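Local coordinates for DUF72 domain-containing protein (Thermotoga maritima, PDB 1VPQ) that is of unknown function but, as a DUF72 family member with a TIM-barrel-like fold, may bind an anionic ligand in the pocket where sulfate sits, at residues A[46-51]-A[261-266]; A[122-127]-A[201-206]; A[154-159]-A[175-180]. One frame throughout, in Å; residues are numbered along the deposited sequence.

The three contacts sample different depths of one barrel of parallel strands wrapped in helices. Interaction 1 is peripheral and partly buried, joining the loop that leads into strand 52-55 to helix 257-270 by ring and alkyl packing with a single weak polar bond. Interactions 2 and 3 are wholly buried and lie about 7 Å apart, centre to centre. Interaction 2 reaches across the interior from strand 120-126 to strand 199-204, so side chains and a sulfate do the work; interaction 3 pairs neighbouring strands by backbone hydrogen bonds. The last two share that sulfate and touch through the R203-E155 salt bridge, whereas interaction 1 touches neither.

Interaction 1: residues A[46-51]-A[261-266]; sequences AVLGFR and NALQFK
F50 lies against the side of helix 257-270 that carries A262, L263 and K266, and its ring is the main piece of the loop to enter this contact. At CB the side chain leaves the loop neither straight at the helix nor away from it. CG is then turned to stand opposite the carbonyl carbon (chi1 -63°), which brings the rest of the ring to the helix. F50 CD1 passes K266 CD at 4.1 Å, the aliphatic part of the lysine crossing the ring at a slant. One atom further out, F50 CE1 rests 3.8 Å from the methyl CB of A262. At the tip, F50 CZ goes deepest, 3.5 Å from L263 CD2, and the leucine side chain runs roughly at right angles to the phenylalanine. F50 CE2 lies beside L263 CD2 as well. The carbonyl O of L48 hangs above the ring centre, 4.3 Å from the plane, and from the helix side it receives a weak hydrogen bond of 3.3 Å from K266 NZ. The lysine bends near its end to make this bond, which carries CE close to G49, whose positive phi favours glycine. Replacing F50 by an alanine would probably open a gap between A262, L263 and the alkyl chain of K266, freeing the lysine to turn. L48 adds a looser contact, its CB 4.2 Å from L263 CD2. Y44 meets the F50 ring from the preceding helix, while A262 and K266 also lean on strand 13-18. The loop after helix 40-46 thus packs on helix 257-270, the last of the chain, bringing the two ends of the helical ring together as in a closed TIM barrel.

Interaction 2: residues A[122-127]-A[201-206]; sequences MTLAQF and YFRFHG. With SO4 (sulfate ion), chain B.
M122 and Y201 meet inside the barrel, reaching over from strands 120-126 and 199-204, which are separated in the sheet by two others; the segment axes come no nearer than 10.7 Å and run 50° apart. Such filling of the interior by side chains from non-adjacent strands is characteristic of the TIM-barrel fold. In the apolar part, M122 CG stands anti to the backbone N (chi1 -173°), which swings it to 3.7 Å from Y201 CE2, the two side chains sliding past one another in opposite senses; L124 CD1 adds a looser contact to the same ring.

Flat-group packing comes next. L124 CD2 sits 3.5 Å above one face of the R203 guanidinium, and H205 CE1 covers the other, both toward the rim of the group. Q126 crosses with CG 3.8 Å from R203 NH1, the amide plane only 21° from the guanidinium; its OE1 is bonded to K84.

The polar interactions gather round the R203 guanidinium. R203 forms salt bridges with E155 and E54, the latter also held by Y201 OH. Both terminal nitrogens hold the chain B sulfate: R203 NH1 reaches O1 at 3.1 Å, and R203 NH2 donates to O4 at 2.9 Å, near the guanidinium plane.

Interaction 3: residues A[154-159]-A[175-180]; sequences VEFRHY and ITFVVV. With SO4 (sulfate ion), chain C; SO4 (sulfate ion), chain B.
V154 N donates to T176 O at 2.9 Å, and V154 O accepts from V178 N at 3.0 Å, so V154 is held through both its N-H and its carbonyl by the same neighbouring strand. This is parallel pairing in which V154 stands opposite F177. After E155 strand 152-155 ends, and a water bridges the backbones: it donates to V178 O at 2.8 Å and accepts a longer bond from F156 N.

On the side of V154 and F177, V154 CG2 meets I175 CG2 at 3.6 Å, and two rings approach edge against edge, F156 CE2 to F177 CE1 at 4.5 Å. Helix 164-173 covers this side, with L170 on both I175 and F177, while W161 stacks on F156. On the barrel side E155 crosses V178 obliquely, the two CB atoms 3.6 Å apart. With CG anti to the backbone N (chi1 -173°) and the chain extended beyond it, the carboxylate is carried past the valine into the interior. There R203 and H205 each take one of its oxygens, and R157 NH1 forms a longer salt bridge with OE2.

R157 bends twice, at chi2 and chi3, to lay its guanidinium edge-on between two sulfates. R157 NH1 reaches O1 of the chain B sulfate at 3.1 Å, and R157 NH2 points almost straight (175°) at O1 of the chain C sulfate, 3.2 Å away. The sulfates probably come from the crystallisation liquor, but their place is consistent with a pocket for an anionic ligand. The two strands with helix 164-173 between them form a beta-alpha-beta crossover, the repeating unit of TIM barrels, and the charged groups gather at the C-terminal ends of the strands, where barrels of this fold place their ligand pockets.

Interaction 1: residues A[46-51]-A[261-266]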
loop_
_atom_site.group_PDB
_atom_site.type_symbol
_atom_site.label_atom_id
_atom_site.label_comp_id
_atom_site.label_asym_id
_atom_site.label_seq_id
_atom_site.Cartn_x
_atom_site.Cartn_y
_atom_site.Cartn_z
ATOM N N ALA A 46 -2.382 -7.220 -18.301
ATOM C CA ALA A 46 -2.792 -8.141 -19.377
ATOM C C ALA A 46 -2.075 -9.489 -19.329
ATOM O O ALA A 46 -2.680 -10.520 -19.608
ATOM C CB ALA A 46 -2.598 -7.500 -20.731
ATOM N N VAL A 47 -0.792 -9.467 -18.974
ATOM C CA VAL A 47 0.055 -10.663 -18.985
ATOM C C VAL A 47 0.310 -11.192 -17.566
ATOM O O VAL A 47 -0.078 -12.311 -17.250
ATOM C CB VAL A 47 1.397 -10.397 -19.713
ATOM C CG1 VAL A 47 2.198 -11.688 -19.876
ATOM C CG2 VAL A 47 1.146 -9.748 -21.077
ATOM N N LEU A 48 0.945 -10.396 -16.709
ATOM C CA LEU A 48 1.192 -10.816 -15.321
ATOM C C LEU A 48 -0.108 -11.010 -14.533
ATOM O O LEU A 48 -0.121 -11.702 -13.515
ATOM C CB LEU A 48 2.111 -9.830 -14.595
ATOM C CG LEU A 48 3.483 -9.548 -15.217
ATOM C CD1 LEU A 48 4.270 -8.600 -14.334
ATOM C CD2 LEU A 48 4.262 -10.827 -15.423
ATOM N N GLY A 49 -1.195 -10.395 -14.993
ATOM C CA GLY A 49 -2.546 -10.731 -14.507
ATOM C C GLY A 49 -2.963 -10.080 -13.200
ATOM O O GLY A 49 -3.971 -10.460 -12.604
ATOM N N PHE A 50 -2.193 -9.093 -12.755
ATOM C CA PHE A 50 -2.540 -8.320 -11.567
ATOM C C PHE A 50 -3.703 -7.374 -11.854
ATOM O O PHE A 50 -3.667 -6.632 -12.836
ATOM C CB PHE A 50 -1.340 -7.504 -11.093
ATOM C CG PHE A 50 -0.173 -8.335 -10.663
ATOM C CD1 PHE A 50 -0.317 -9.282 -9.664
ATOM C CD2 PHE A 50 1.077 -8.145 -11.233
ATOM C CE1 PHE A 50 0.751 -10.045 -9.260
ATOM C CE2 PHE A 50 2.156 -8.905 -10.840
ATOM C CZ PHE A 50 1.996 -9.859 -9.851
ATOM N N ARG A 51 -4.711 -7.390 -10.981
ATOM C CA ARG A 51 -5.928 -6.591 -11.152
ATOM C C ARG A 51 -5.916 -5.309 -10.307
ATOM O O ARG A 51 -6.904 -4.590 -10.240
ATOM C CB ARG A 51 -7.138 -7.440 -10.771
ATOM C CG ARG A 51 -7.289 -8.717 -11.612
ATOM C CD ARG A 51 -8.367 -8.568 -12.671
ATOM N NE ARG A 51 -9.660 -8.269 -12.054
ATOM C CZ ARG A 51 -10.447 -9.159 -11.455
ATOM N NH1 ARG A 51 -10.100 -10.448 -11.379
ATOM N NH2 ARG A 51 -11.599 -8.751 -10.928
ATOM N N ASN A 261 7.294 -12.576 -5.854
ATOM C CA ASN A 261 6.509 -12.987 -4.697
ATOM C C ASN A 261 5.005 -12.766 -4.881
ATOM O O ASN A 261 4.191 -13.585 -4.433
ATOM C CB ASN A 261 6.982 -12.269 -3.423
ATOM C CG ASN A 261 8.360 -12.724 -2.954
ATOM O OD1 ASN A 261 9.053 -11.984 -2.264
ATOM N ND2 ASN A 261 8.756 -13.941 -3.317
ATOM N N ALA A 262 4.634 -11.664 -5.525
ATOM C CA ALA A 262 3.219 -11.357 -5.739
ATOM C C ALA A 262 2.589 -12.378 -6.682
ATOM O O ALA A 262 1.427 -12.772 -6.510
ATOM C CB ALA A 262 3.049 -9.934 -6.276
ATOM N N LEU A 263 3.367 -12.793 -7.675
ATOM C CA LEU A 263 2.966 -13.844 -8.613
ATOM C C LEU A 263 2.877 -15.221 -7.947
ATOM O O LEU A 263 2.012 -16.026 -8.302
ATOM C CB LEU A 263 3.936 -13.917 -9.792
ATOM C CG LEU A 263 3.911 -12.762 -10.796
ATOM C CD1 LEU A 263 5.122 -12.830 -11.681
ATOM C CD2 LEU A 263 2.639 -12.780 -11.636
ATOM N N GLN A 264 3.786 -15.493 -7.008
ATOM C CA GLN A 264 3.745 -16.732 -6.228
ATOM C C GLN A 264 2.505 -16.746 -5.361
ATOM O O GLN A 264 1.803 -17.743 -5.276
ATOM C CB GLN A 264 4.974 -16.855 -5.333
ATOM C CG GLN A 264 6.244 -17.210 -6.052
ATOM C CD GLN A 264 7.456 -17.063 -5.159
ATOM O OE1 GLN A 264 7.919 -15.960 -4.894
ATOM N NE2 GLN A 264 7.979 -18.177 -4.695
ATOM N N PHE A 265 2.250 -15.614 -4.722
ATOM C CA PHE A 265 1.078 -15.437 -3.868
ATOM C C PHE A 265 -0.225 -15.556 -4.661
ATOM O O PHE A 265 -1.179 -16.195 -4.216
ATOM C CB PHE A 265 1.153 -14.064 -3.193
ATOM C CG PHE A 265 0.252 -13.919 -2.011
ATOM C CD1 PHE A 265 0.657 -14.365 -0.766
ATOM C CD2 PHE A 265 -0.985 -13.328 -2.140
ATOM C CE1 PHE A 265 -0.151 -14.229 0.328
ATOM C CE2 PHE A 265 -1.807 -13.191 -1.055
ATOM C CZ PHE A 265 -1.390 -13.646 0.188
ATOM N N LYS A 266 -0.247 -14.928 -5.835
ATOM C CA LYS A 266 -1.416 -14.943 -6.728
ATOM C C LYS A 266 -1.777 -16.367 -7.161
ATOM O O LYS A 266 -2.958 -16.725 -7.243
ATOM C CB LYS A 266 -1.141 -14.050 -7.943
ATOM C CG LYS A 266 -2.111 -14.183 -9.099
ATOM C CD LYS A 266 -1.852 -13.105 -10.147
ATOM C CE LYS A 266 -2.033 -13.644 -11.556
ATOM N NZ LYS A 266 -0.875 -14.485 -11.985
#

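Interaction 2: residues A[122-127]-A[201-206]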
loop_
_atom_site.group_PDB
_atom_site.type_symbol
_atom_site.label_atom_id
_atom_site.label_comp_id
_atom_site.label_asym_id
_atom_site.label_seq_id
_atom_site.Cartn_x
_atom_site.Cartn_y
_atom_site.Cartn_z
ATOM N N MET A 122 -9.088 2.429 -2.385
ATOM C CA MET A 122 -8.610 2.795 -1.047
ATOM C C MET A 122 -7.499 3.843 -1.111
ATOM O O MET A 122 -6.690 3.848 -2.042
ATOM C CB MET A 122 -8.091 1.544 -0.326
ATOM C CG MET A 122 -7.700 1.710 1.145
ATOM S SD MET A 122 -9.068 1.697 2.309
ATOM C CE MET A 122 -9.910 0.150 1.995
ATOM N N THR A 123 -7.480 4.732 -0.116
ATOM C CA THR A 123 -6.384 5.690 0.058
ATOM C C THR A 123 -5.541 5.279 1.261
ATOM O O THR A 123 -6.071 4.911 2.301
ATOM C CB THR A 123 -6.905 7.135 0.208
ATOM O OG1 THR A 123 -7.540 7.525 -1.012
ATOM C CG2 THR A 123 -5.767 8.117 0.493
ATOM N N LEU A 124 -4.223 5.333 1.100
ATOM C CA LEU A 124 -3.293 4.849 2.117
ATOM C C LEU A 124 -2.544 5.994 2.773
ATOM O O LEU A 124 -1.906 6.808 2.088
ATOM C CB LEU A 124 -2.283 3.880 1.503
ATOM C CG LEU A 124 -1.183 3.345 2.426
ATOM C CD1 LEU A 124 -1.746 2.393 3.484
ATOM C CD2 LEU A 124 -0.093 2.660 1.624
ATOM N N ALA A 125 -2.614 6.041 4.101
ATOM C CA ALA A 125 -1.791 6.945 4.890
ATOM C C ALA A 125 -0.775 6.123 5.660
ATOM O O ALA A 125 -1.111 5.495 6.670
ATOM C CB ALA A 125 -2.663 7.766 5.842
ATOM N N GLN A 126 0.463 6.114 5.165
ATOM C CA GLN A 126 1.556 5.361 5.789
ATOM C C GLN A 126 2.508 6.314 6.507
ATOM O O GLN A 126 3.106 7.190 5.892
ATOM C CB GLN A 126 2.296 4.508 4.745
ATOM C CG GLN A 126 3.624 3.890 5.201
ATOM C CD GLN A 126 4.836 4.751 4.851
ATOM O OE1 GLN A 126 5.049 5.090 3.684
ATOM N NE2 GLN A 126 5.637 5.106 5.860
ATOM N N PHE A 127 2.654 6.103 7.812
ATOM C CA PHE A 127 3.401 7.002 8.677
ATOM C C PHE A 127 4.794 6.479 8.975
ATOM O O PHE A 127 4.988 5.276 9.099
ATOM C CB PHE A 127 2.623 7.204 9.969
ATOM C CG PHE A 127 1.374 8.002 9.779
ATOM C CD1 PHE A 127 0.195 7.383 9.402
ATOM C CD2 PHE A 127 1.388 9.383 9.944
ATOM C CE1 PHE A 127 -0.954 8.119 9.202
ATOM C CE2 PHE A 127 0.246 10.126 9.752
ATOM C CZ PHE A 127 -0.929 9.500 9.383
ATOM N N TYR A 201 -6.306 -4.803 4.386
ATOM C CA TYR A 201 -5.248 -4.234 3.575
ATOM C C TYR A 201 -3.921 -4.780 4.095
ATOM O O TYR A 201 -3.590 -4.564 5.255
ATOM C CB TYR A 201 -5.288 -2.710 3.685
ATOM C CG TYR A 201 -4.576 -1.941 2.574
ATOM C CD1 TYR A 201 -3.196 -2.027 2.395
ATOM C CD2 TYR A 201 -5.289 -1.104 1.727
ATOM C CE1 TYR A 201 -2.554 -1.298 1.390
ATOM C CE2 TYR A 201 -4.665 -0.380 0.731
ATOM C CZ TYR A 201 -3.297 -0.471 0.566
ATOM O OH TYR A 201 -2.684 0.255 -0.440
ATOM N N PHE A 202 -3.172 -5.488 3.251
ATOM C CA PHE A 202 -1.872 -6.041 3.651
ATOM C C PHE A 202 -0.761 -5.379 2.883
ATOM O O PHE A 202 -0.884 -5.190 1.676
ATOM C CB PHE A 202 -1.791 -7.538 3.370
ATOM C CG PHE A 202 -2.754 -8.349 4.159
ATOM C CD1 PHE A 202 -4.107 -8.358 3.829
ATOM C CD2 PHE A 202 -2.319 -9.115 5.229
ATOM C CE1 PHE A 202 -5.015 -9.115 4.563
ATOM C CE2 PHE A 202 -3.219 -9.872 5.966
ATOM C CZ PHE A 202 -4.573 -9.872 5.629
ATOM N N ARG A 203 0.334 -5.064 3.572
ATOM C CA ARG A 203 1.539 -4.586 2.904
ATOM C C ARG A 203 2.765 -5.377 3.361
ATOM O O ARG A 203 3.031 -5.462 4.546
ATOM C CB ARG A 203 1.732 -3.093 3.147
ATOM C CG ARG A 203 0.628 -2.229 2.537
ATOM C CD ARG A 203 1.021 -0.766 2.548
ATOM N NE ARG A 203 1.933 -0.417 1.460
ATOM C CZ ARG A 203 2.963 0.424 1.558
ATOM N NH1 ARG A 203 3.284 0.988 2.709
ATOM N NH2 ARG A 203 3.708 0.675 0.490
ATOM N N PHE A 204 3.495 -5.954 2.403
ATOM C CA PHE A 204 4.684 -6.757 2.685
ATOM C C PHE A 204 5.930 -6.062 2.151
ATOM O O PHE A 204 6.082 -5.890 0.946
ATOM C CB PHE A 204 4.557 -8.150 2.060
ATOM C CG PHE A 204 3.281 -8.881 2.430
ATOM C CD1 PHE A 204 2.811 -8.894 3.738
ATOM C CD2 PHE A 204 2.569 -9.581 1.469
ATOM C CE1 PHE A 204 1.639 -9.577 4.071
ATOM C CE2 PHE A 204 1.397 -10.271 1.796
ATOM C CZ PHE A 204 0.935 -10.265 3.095
ATOM N N HIS A 205 6.816 -5.671 3.061
ATOM C CA HIS A 205 8.025 -4.904 2.720
ATOM C C HIS A 205 9.284 -5.755 2.668
ATOM O O HIS A 205 10.380 -5.231 2.429
ATOM C CB HIS A 205 8.257 -3.799 3.760
ATOM C CG HIS A 205 7.089 -2.884 3.944
ATOM N ND1 HIS A 205 6.600 -2.095 2.929
ATOM C CD2 HIS A 205 6.328 -2.618 5.030
ATOM C CE1 HIS A 205 5.576 -1.394 3.378
ATOM N NE2 HIS A 205 5.389 -1.694 4.651
ATOM N N GLY A 206 9.128 -7.051 2.918
ATOM C CA GLY A 206 10.263 -7.936 3.156
ATOM C C GLY A 206 10.818 -7.762 4.560
ATOM O O GLY A 206 10.292 -6.990 5.353
HETATM S S SO4 B . 6.803 2.238 2.499
HETATM O O1 SO4 B . 6.021 2.001 3.708
HETATM O O2 SO4 B . 7.620 3.437 2.650
HETATM O O3 SO4 B . 7.667 1.087 2.286
HETATM O O4 SO4 B . 5.899 2.442 1.372
#

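Interaction 3: residues A[154-159]-A[175-180]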
loop_
_atom_site.group_PDB
_atom_site.type_symbol
_atom_site.label_atom_id
_atom_site.label_comp_id
_atom_site.label_asym_id
_atom_site.label_seq_id
_atom_site.Cartn_x
_atom_site.Cartn_y
_atom_site.Cartn_z
ATOM N N VAL A 154 -4.759 3.100 7.274
ATOM C CA VAL A 154 -3.572 3.622 7.963
ATOM C C VAL A 154 -2.581 2.509 8.349
ATOM O O VAL A 154 -2.973 1.447 8.854
ATOM C CB VAL A 154 -3.960 4.471 9.226
ATOM C CG1 VAL A 154 -2.731 4.760 10.100
ATOM C CG2 VAL A 154 -4.625 5.797 8.817
ATOM N N GLU A 155 -1.301 2.805 8.114
ATOM C CA GLU A 155 -0.174 1.960 8.485
ATOM C C GLU A 155 0.795 2.721 9.408
ATOM O O GLU A 155 1.204 3.847 9.099
ATOM C CB GLU A 155 0.596 1.549 7.219
ATOM C CG GLU A 155 1.707 0.533 7.453
ATOM C CD GLU A 155 2.643 0.378 6.259
ATOM O OE1 GLU A 155 2.164 0.466 5.116
ATOM O OE2 GLU A 155 3.860 0.163 6.458
ATOM N N PHE A 156 1.200 2.074 10.499
ATOM C CA PHE A 156 2.218 2.601 11.413
ATOM C C PHE A 156 3.536 1.848 11.277
ATOM O O PHE A 156 3.552 0.654 10.973
ATOM C CB PHE A 156 1.757 2.486 12.861
ATOM C CG PHE A 156 0.341 2.896 13.083
ATOM C CD1 PHE A 156 0.004 4.238 13.195
ATOM C CD2 PHE A 156 -0.659 1.939 13.198
ATOM C CE1 PHE A 156 -1.329 4.625 13.410
ATOM C CE2 PHE A 156 -1.990 2.311 13.417
ATOM C CZ PHE A 156 -2.322 3.656 13.526
ATOM N N ARG A 157 4.633 2.564 11.514
ATOM C CA ARG A 157 5.975 1.992 11.504
ATOM C C ARG A 157 6.525 1.793 12.919
ATOM O O ARG A 157 7.345 0.907 13.143
ATOM C CB ARG A 157 6.924 2.904 10.731
ATOM C CG ARG A 157 8.304 2.295 10.474
ATOM C CD ARG A 157 8.298 1.538 9.182
ATOM N NE ARG A 157 8.536 2.441 8.057
ATOM C CZ ARG A 157 8.020 2.310 6.840
ATOM N NH1 ARG A 157 7.182 1.321 6.550
ATOM N NH2 ARG A 157 8.335 3.192 5.903
ATOM N N HIS A 158 6.073 2.604 13.872
ATOM C CA HIS A 158 6.647 2.596 15.219
ATOM C C HIS A 158 5.887 1.623 16.143
ATOM O O HIS A 158 4.653 1.574 16.118
ATOM C CB HIS A 158 6.638 4.025 15.788
ATOM C CG HIS A 158 7.552 4.221 16.961
ATOM N ND1 HIS A 158 7.090 4.317 18.256
ATOM C CD2 HIS A 158 8.901 4.338 17.033
ATOM C CE1 HIS A 158 8.114 4.484 19.073
ATOM N NE2 HIS A 158 9.224 4.500 18.356
ATOM N N TYR A 159 6.647 0.870 16.944
ATOM C CA TYR A 159 6.120 -0.140 17.869
ATOM C C TYR A 159 5.058 0.385 18.864
ATOM O O TYR A 159 4.095 -0.319 19.181
ATOM C CB TYR A 159 7.279 -0.804 18.642
ATOM C CG TYR A 159 7.868 0.057 19.745
ATOM C CD1 TYR A 159 8.780 1.079 19.456
ATOM C CD2 TYR A 159 7.507 -0.143 21.075
ATOM C CE1 TYR A 159 9.312 1.870 20.460
ATOM C CE2 TYR A 159 8.031 0.650 22.084
ATOM C CZ TYR A 159 8.932 1.660 21.774
ATOM O OH TYR A 159 9.453 2.453 22.780
ATOM N N ILE A 175 -11.501 3.517 9.979
ATOM C CA ILE A 175 -10.232 3.492 9.252
ATOM C C ILE A 175 -9.745 2.053 9.147
ATOM O O ILE A 175 -9.641 1.348 10.146
ATOM C CB ILE A 175 -9.162 4.352 9.931
ATOM C CG1 ILE A 175 -9.631 5.812 10.009
ATOM C CG2 ILE A 175 -7.836 4.255 9.166
ATOM C CD1 ILE A 175 -8.853 6.675 10.991
ATOM N N THR A 176 -9.461 1.625 7.922
ATOM C CA THR A 176 -8.983 0.278 7.660
ATOM C C THR A 176 -7.524 0.139 8.131
ATOM O O THR A 176 -6.665 0.975 7.829
ATOM C CB THR A 176 -9.129 -0.064 6.156
ATOM O OG1 THR A 176 -10.525 -0.107 5.808
ATOM C CG2 THR A 176 -8.471 -1.400 5.809
ATOM N N PHE A 177 -7.271 -0.922 8.891
ATOM C CA PHE A 177 -5.952 -1.205 9.437
ATOM C C PHE A 177 -5.054 -1.905 8.406
ATOM O O PHE A 177 -5.430 -2.934 7.835
ATOM C CB PHE A 177 -6.080 -2.071 10.700
ATOM C CG PHE A 177 -4.762 -2.512 11.252
ATOM C CD1 PHE A 177 -3.905 -1.596 11.849
ATOM C CD2 PHE A 177 -4.360 -3.833 11.151
ATOM C CE1 PHE A 177 -2.685 -1.991 12.349
ATOM C CE2 PHE A 177 -3.141 -4.235 11.644
ATOM C CZ PHE A 177 -2.298 -3.316 12.236
ATOM N N VAL A 178 -3.871 -1.336 8.167
ATOM C CA VAL A 178 -2.888 -1.950 7.283
ATOM C C VAL A 178 -2.092 -3.016 8.024
ATOM O O VAL A 178 -1.276 -2.707 8.894
ATOM C CB VAL A 178 -1.931 -0.913 6.699
ATOM C CG1 VAL A 178 -0.847 -1.586 5.855
ATOM C CG2 VAL A 178 -2.707 0.073 5.848
ATOM N N VAL A 179 -2.338 -4.272 7.675
ATOM C CA VAL A 179 -1.595 -5.394 8.250
ATOM C C VAL A 179 -0.246 -5.455 7.539
ATOM O O VAL A 179 -0.188 -5.652 6.330
ATOM C CB VAL A 179 -2.322 -6.739 8.073
ATOM C CG1 VAL A 179 -1.488 -7.878 8.673
ATOM C CG2 VAL A 179 -3.718 -6.696 8.696
ATOM N N VAL A 180 0.830 -5.298 8.300
ATOM C CA VAL A 180 2.159 -5.146 7.715
ATOM C C VAL A 180 3.074 -6.313 8.059
ATOM O O VAL A 180 3.120 -6.766 9.209
ATOM C CB VAL A 180 2.863 -3.877 8.218
ATOM C CG1 VAL A 180 4.215 -3.695 7.528
ATOM C CG2 VAL A 180 2.024 -2.673 7.985
HETATM S S SO4 C . 10.813 5.234 7.743
HETATM O O1 SO4 C . 10.180 5.702 6.513
HETATM O O2 SO4 C . 12.070 5.928 7.960
HETATM O O3 SO4 C . 9.948 5.517 8.879
HETATM O O4 SO4 C . 11.061 3.800 7.671
HETATM S S SO4 B . 6.803 2.238 2.499
HETATM O O1 SO4 B . 6.021 2.001 3.708
HETATM O O2 SO4 B . 7.620 3.437 2.650
HETATM O O3 SO4 B . 7.667 1.087 2.286
HETATM O O4 SO4 B . 5.899 2.442 1.372
HETATM O O HOH W 1 -0.156 -0.878 10.663
#